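Local coordinates for protein PAN2-PAN3 deadenylation complex catalytic subunit pan2 (Neurospora crassa, PDB 4CZW) that forms the catalytic unit of the PAN2-PAN3 deadenylase, joining a probably inactive ubiquitin-protease-like domain to an exoribonuclease that probably shortens the poly(A) tails of mRNA, at residues A[436-442]-A[542-547]; A[39-45]-A[97-103]. All blocks are in the same frame, centred on the assembly; numbering follows the deposited sequence.

In the fold
Contact 1 lies in the exonuclease domain and contact 2 in the ubiquitin-specific-protease-like domain. Their centres are about 26 Å apart and their nearest atoms about 15 Å, so they do not touch. Contact 2 closes along the chain before contact 1 opens. Both pair two parallel strands. Both also lie near Asp-554, one of four residues thought, by similarity, to bind the catalytic metals. The side chain of Asp-554 is about 8 Å from the side chain of Phe-546 and about 11 Å from the side chain of His-101. Glu-42 forms a salt bridge with Arg-556, and His-101 O accepts a hydrogen bond from Asn-559. Contact 2 therefore sits at the domain interface, and contact 1 inside the nuclease sheet.

Contact 1: residues A[436-442]-A[542-547]; sequences PGPDTVI and LGCKFL
Ile-442 lies beside Phe-546, with CD1 over one face of its ring. Ile-442 CD1 sits 3.8 Å from the centroid of the Phe-546 ring, a CH-pi contact displaced toward the rim near CE2 and CZ. CG1 of Ile-442 stands between the backbone N and the carbonyl carbon (chi1 54°), which puts CD1 over the ring. Leu-539 of helix 529-541 packs on both side chains. The backbones pair in parallel, Val-441 with Lys-545 and Ile-442 with Phe-546. Lys-545 N bonds to Thr-440 O at 3.0 Å, and Ile-442 N to Lys-545 O at 2.9 Å. This is a central strand pairing of the RNase H-like exonuclease fold, and strand 441-451 goes on to carry Asp-445 and Glu-447, which by similarity bind the catalytic metals. Gly-543, in a Schellman motif, ends the helix before the second strand. Beyond it, Cys-544 SG meets Pro-436 CB at 3.6 Å. On the face with Val-441, the extended Lys-545 chain places CD 3.9 Å from Val-441 CG2 and CE beside Pro-438 O. Lys-545 NZ lies 5.2 Å from Asp-439 OD1, not in contact. An alanine here would probably leave Val-441 CG2 less covered and Asp-439 without a nearby opposite charge.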
loop_
_atom_site.group_PDB
_atom_site.type_symbol
_atom_site.label_atom_id
_atom_site.label_comp_id
_atom_site.label_asym_id
_atom_site.label_seq_id
_atom_site.Cartn_x
_atom_site.Cartn_y
_atom_site.Cartn_z
ATOM N N PRO A 436 -11.160 20.958 -11.165
ATOM C CA PRO A 436 -10.982 21.002 -9.709
ATOM C C PRO A 436 -9.581 21.441 -9.289
ATOM O O PRO A 436 -8.598 21.099 -9.946
ATOM C CB PRO A 436 -11.245 19.553 -9.280
ATOM C CG PRO A 436 -12.063 18.971 -10.379
ATOM C CD PRO A 436 -11.556 19.618 -11.628
ATOM N N GLY A 437 -9.502 22.194 -8.196
ATOM C CA GLY A 437 -8.232 22.669 -7.680
ATOM C C GLY A 437 -8.259 22.824 -6.171
ATOM O O GLY A 437 -9.195 22.368 -5.515
ATOM N N PRO A 438 -7.223 23.467 -5.610
ATOM C CA PRO A 438 -7.106 23.691 -4.163
ATOM C C PRO A 438 -8.216 24.576 -3.598
ATOM O O PRO A 438 -8.544 24.468 -2.417
ATOM C CB PRO A 438 -5.743 24.381 -4.025
ATOM C CG PRO A 438 -4.993 24.000 -5.258
ATOM C CD PRO A 438 -6.028 23.927 -6.336
ATOM N N ASP A 439 -8.784 25.438 -4.434
ATOM C CA ASP A 439 -9.838 26.348 -3.997
ATOM C C ASP A 439 -11.218 25.709 -4.112
ATOM O O ASP A 439 -12.186 26.190 -3.522
ATOM C CB ASP A 439 -9.795 27.644 -4.808
ATOM C CG ASP A 439 -8.481 28.384 -4.656
ATOM O OD1 ASP A 439 -7.878 28.312 -3.564
ATOM O OD2 ASP A 439 -8.051 29.040 -5.628
ATOM N N THR A 440 -11.300 24.623 -4.872
ATOM C CA THR A 440 -12.572 23.954 -5.124
ATOM C C THR A 440 -13.096 23.222 -3.890
ATOM O O THR A 440 -12.392 22.414 -3.287
ATOM C CB THR A 440 -12.450 22.950 -6.287
ATOM O OG1 THR A 440 -12.056 23.640 -7.479
ATOM C CG2 THR A 440 -13.778 22.249 -6.530
ATOM N N VAL A 441 -14.339 23.517 -3.524
ATOM C CA VAL A 441 -15.005 22.824 -2.429
ATOM C C VAL A 441 -16.051 21.858 -2.976
ATOM O O VAL A 441 -16.870 22.233 -3.815
ATOM C CB VAL A 441 -15.682 23.813 -1.456
ATOM C CG1 VAL A 441 -16.433 23.061 -0.368
ATOM C CG2 VAL A 441 -14.651 24.757 -0.851
ATOM N N ILE A 442 -16.016 20.614 -2.509
ATOM C CA ILE A 442 -16.975 19.612 -2.957
ATOM C C ILE A 442 -17.690 18.953 -1.777
ATOM O O ILE A 442 -17.076 18.651 -0.754
ATOM C CB ILE A 442 -16.294 18.523 -3.816
ATOM C CG1 ILE A 442 -15.116 17.898 -3.067
ATOM C CG2 ILE A 442 -15.821 19.105 -5.140
ATOM C CD1 ILE A 442 -14.398 16.823 -3.851
ATOM N N LEU A 542 -5.734 16.687 -6.080
ATOM C CA LEU A 542 -5.914 17.962 -6.762
ATOM C C LEU A 542 -5.968 19.097 -5.744
ATOM O O LEU A 542 -5.803 20.266 -6.091
ATOM C CB LEU A 542 -7.181 17.952 -7.621
ATOM C CG LEU A 542 -7.093 17.200 -8.951
ATOM C CD1 LEU A 542 -8.424 17.240 -9.685
ATOM C CD2 LEU A 542 -5.986 17.774 -9.819
ATOM N N GLY A 543 -6.198 18.738 -4.483
ATOM C CA GLY A 543 -6.207 19.702 -3.400
ATOM C C GLY A 543 -7.596 20.156 -3.002
ATOM O O GLY A 543 -7.750 21.139 -2.277
ATOM N N CYS A 544 -8.612 19.437 -3.470
ATOM C CA CYS A 544 -9.999 19.798 -3.198
ATOM C C CYS A 544 -10.342 19.699 -1.716
ATOM O O CYS A 544 -9.734 18.925 -0.975
ATOM C CB CYS A 544 -10.951 18.912 -4.003
ATOM S SG CYS A 544 -10.796 19.082 -5.790
ATOM N N LYS A 545 -11.322 20.491 -1.296
ATOM C CA LYS A 545 -11.801 20.467 0.080
ATOM C C LYS A 545 -13.095 19.666 0.174
ATOM O O LYS A 545 -14.108 20.033 -0.422
ATOM C CB LYS A 545 -12.015 21.890 0.598
ATOM C CG LYS A 545 -10.771 22.761 0.526
ATOM C CD LYS A 545 -11.095 24.223 0.782
ATOM C CE LYS A 545 -9.866 25.096 0.588
ATOM N NZ LYS A 545 -10.179 26.547 0.710
ATOM N N PHE A 546 -13.054 18.568 0.920
ATOM C CA PHE A 546 -14.205 17.680 1.040
ATOM C C PHE A 546 -15.144 18.133 2.152
ATOM O O PHE A 546 -14.759 18.191 3.320
ATOM C CB PHE A 546 -13.747 16.241 1.284
ATOM C CG PHE A 546 -13.173 15.574 0.065
ATOM C CD1 PHE A 546 -11.912 15.909 -0.398
ATOM C CD2 PHE A 546 -13.896 14.608 -0.616
ATOM C CE1 PHE A 546 -11.384 15.299 -1.520
ATOM C CE2 PHE A 546 -13.373 13.992 -1.737
ATOM C CZ PHE A 546 -12.116 14.338 -2.190
ATOM N N LEU A 547 -16.378 18.453 1.776
ATOM C CA LEU A 547 -17.381 18.922 2.725
ATOM C C LEU A 547 -18.424 17.839 2.981
ATOM O O LEU A 547 -18.927 17.218 2.046
ATOM C CB LEU A 547 -18.046 20.202 2.205
ATOM C CG LEU A 547 -18.841 21.083 3.175
ATOM C CD1 LEU A 547 -18.836 22.526 2.689
ATOM C CD2 LEU A 547 -20.272 20.590 3.338
#

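Contact 2: residues A[39-45]-A[97-103]; sequences PGLENNI and GPSCHAT
Segments 39-45 and 97-103 run alongside each other, their end-to-end directions 27° apart. Gly-40 pairs with Ser-99 and Leu-41 with Cys-100 in a two-stranded parallel sheet of the USP-like domain, which is predicted to be inactive. The chain between them is helical, as in a beta-alpha-beta crossover, and includes the zinc ligands His-70, Cys-75, Cys-80 and Cys-83. Gly-40 N bonds to Pro-98 O at 3.2 Å, with the donor tilted 31° from the carbonyl plane. Gly-40 O in turn accepts Cys-100 N, and Glu-42 N reaches Cys-100 O at 2.9 Å. On the face with Cys-100, Leu-41 CD2 packs 3.8 Å from Cys-100 CB, and Leu-92 of helix 81-94 touches both residues. The extended Glu-42 side chain passes over Cys-100 O. Its OE2 forms a salt bridge with Arg-556 of the exonuclease domain, which links the two domains. Glu-42 OE2 also accepts a bond from a water at 2.7 Å, and that water also donates to Ser-99 O. Further along, Ile-45 CD1 comes across His-101 CB at 3.8 Å. His-101 CG stands between its backbone N and carbonyl carbon (chi1 68°), which lets His-101 ND1 hydrogen-bond to Thr-103 OG1 at 2.7 Å.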
loop_
_atom_site.group_PDB
_atom_site.type_symbol
_atom_site.label_atom_id
_atom_site.label_comp_id
_atom_site.label_asym_id
_atom_site.label_seq_id
_atom_site.Cartn_x
_atom_site.Cartn_y
_atom_site.Cartn_z
ATOM N N PRO A 39 2.363 6.180 10.494
ATOM C CA PRO A 39 1.169 5.377 10.776
ATOM C C PRO A 39 1.386 3.887 10.547
ATOM O O PRO A 39 2.195 3.499 9.703
ATOM C CB PRO A 39 0.137 5.931 9.790
ATOM C CG PRO A 39 0.950 6.471 8.667
ATOM C CD PRO A 39 2.188 7.031 9.304
ATOM N N GLY A 40 0.667 3.063 11.302
ATOM C CA GLY A 40 0.713 1.624 11.125
ATOM C C GLY A 40 -0.517 1.134 10.389
ATOM O O GLY A 40 -1.370 1.931 9.998
ATOM N N LEU A 41 -0.615 -0.177 10.199
ATOM C CA LEU A 41 -1.748 -0.759 9.487
ATOM C C LEU A 41 -2.568 -1.672 10.393
ATOM O O LEU A 41 -2.018 -2.475 11.144
ATOM C CB LEU A 41 -1.265 -1.530 8.257
ATOM C CG LEU A 41 -0.626 -0.687 7.151
ATOM C CD1 LEU A 41 -0.018 -1.573 6.076
ATOM C CD2 LEU A 41 -1.650 0.262 6.544
ATOM N N GLU A 42 -3.888 -1.541 10.313
ATOM C CA GLU A 42 -4.796 -2.321 11.148
ATOM C C GLU A 42 -4.830 -3.784 10.702
ATOM O O GLU A 42 -4.667 -4.082 9.519
ATOM C CB GLU A 42 -6.197 -1.707 11.113
ATOM C CG GLU A 42 -6.223 -0.250 11.552
ATOM C CD GLU A 42 -7.567 0.416 11.331
ATOM O OE1 GLU A 42 -8.528 -0.288 10.955
ATOM O OE2 GLU A 42 -7.660 1.645 11.533
ATOM N N ASN A 43 -5.042 -4.690 11.653
ATOM C CA ASN A 43 -4.882 -6.120 11.401
ATOM C C ASN A 43 -6.160 -6.950 11.508
ATOM O O ASN A 43 -6.097 -8.162 11.720
ATOM C CB ASN A 43 -3.841 -6.699 12.363
ATOM C CG ASN A 43 -4.174 -6.423 13.819
ATOM O OD1 ASN A 43 -5.229 -5.875 14.137
ATOM N ND2 ASN A 43 -3.271 -6.808 14.714
ATOM N N ASN A 44 -7.314 -6.308 11.365
ATOM C CA ASN A 44 -8.583 -7.017 11.459
ATOM C C ASN A 44 -9.170 -7.302 10.086
ATOM O O ASN A 44 -10.387 -7.338 9.910
ATOM C CB ASN A 44 -9.574 -6.217 12.292
ATOM C CG ASN A 44 -9.809 -4.825 11.740
ATOM O OD1 ASN A 44 -8.898 -4.192 11.209
ATOM N ND2 ASN A 44 -11.040 -4.342 11.862
ATOM N N ILE A 45 -8.289 -7.496 9.114
ATOM C CA ILE A 45 -8.692 -7.700 7.733
ATOM C C ILE A 45 -8.152 -9.034 7.232
ATOM O O ILE A 45 -7.124 -9.512 7.708
ATOM C CB ILE A 45 -8.189 -6.546 6.834
ATOM C CG1 ILE A 45 -8.439 -5.200 7.519
ATOM C CG2 ILE A 45 -8.854 -6.584 5.464
ATOM C CD1 ILE A 45 -7.790 -4.024 6.828
ATOM N N GLY A 97 -3.144 10.522 11.070
ATOM C CA GLY A 97 -3.556 9.734 12.217
ATOM C C GLY A 97 -2.555 8.651 12.569
ATOM O O GLY A 97 -1.531 8.506 11.903
ATOM N N PRO A 98 -2.847 7.880 13.627
ATOM C CA PRO A 98 -1.948 6.830 14.115
ATOM C C PRO A 98 -2.003 5.535 13.303
ATOM O O PRO A 98 -1.075 4.731 13.393
ATOM C CB PRO A 98 -2.447 6.588 15.541
ATOM C CG PRO A 98 -3.898 6.909 15.475
ATOM C CD PRO A 98 -4.027 8.046 14.495
ATOM N N SER A 99 -3.064 5.330 12.528
ATOM C CA SER A 99 -3.215 4.072 11.803
ATOM C C SER A 99 -3.908 4.215 10.451
ATOM O O SER A 99 -4.737 5.101 10.246
ATOM C CB SER A 99 -3.989 3.064 12.657
ATOM O OG SER A 99 -5.340 3.460 12.819
ATOM N N CYS A 100 -3.548 3.324 9.533
ATOM C CA CYS A 100 -4.227 3.196 8.252
ATOM C C CYS A 100 -4.696 1.755 8.091
ATOM O O CYS A 100 -4.502 0.933 8.986
ATOM C CB CYS A 100 -3.306 3.593 7.095
ATOM S SG CYS A 100 -2.784 5.325 7.092
ATOM N N HIS A 101 -5.316 1.449 6.956
ATOM C CA HIS A 101 -5.686 0.073 6.648
ATOM C C HIS A 101 -5.755 -0.138 5.140
ATOM O O HIS A 101 -6.099 0.777 4.391
ATOM C CB HIS A 101 -7.019 -0.298 7.309
ATOM C CG HIS A 101 -8.205 0.416 6.739
ATOM N ND1 HIS A 101 -9.045 -0.161 5.811
ATOM C CD2 HIS A 101 -8.697 1.655 6.975
ATOM C CE1 HIS A 101 -10.002 0.694 5.497
ATOM N NE2 HIS A 101 -9.814 1.803 6.187
ATOM N N ALA A 102 -5.415 -1.345 4.701
ATOM C CA ALA A 102 -5.350 -1.653 3.277
ATOM C C ALA A 102 -6.460 -2.610 2.857
ATOM O O ALA A 102 -6.202 -3.621 2.206
ATOM C CB ALA A 102 -3.989 -2.237 2.928
ATOM N N THR A 103 -7.693 -2.279 3.227
ATOM C CA THR A 103 -8.844 -3.128 2.933
ATOM C C THR A 103 -9.068 -3.310 1.433
ATOM O O THR A 103 -9.186 -4.436 0.950
ATOM C CB THR A 103 -10.131 -2.560 3.561
ATOM O OG1 THR A 103 -10.008 -2.556 4.989
ATOM C CG2 THR A 103 -11.333 -3.399 3.167
HETATM O O HOH W 1 -7.381 3.389 9.534
#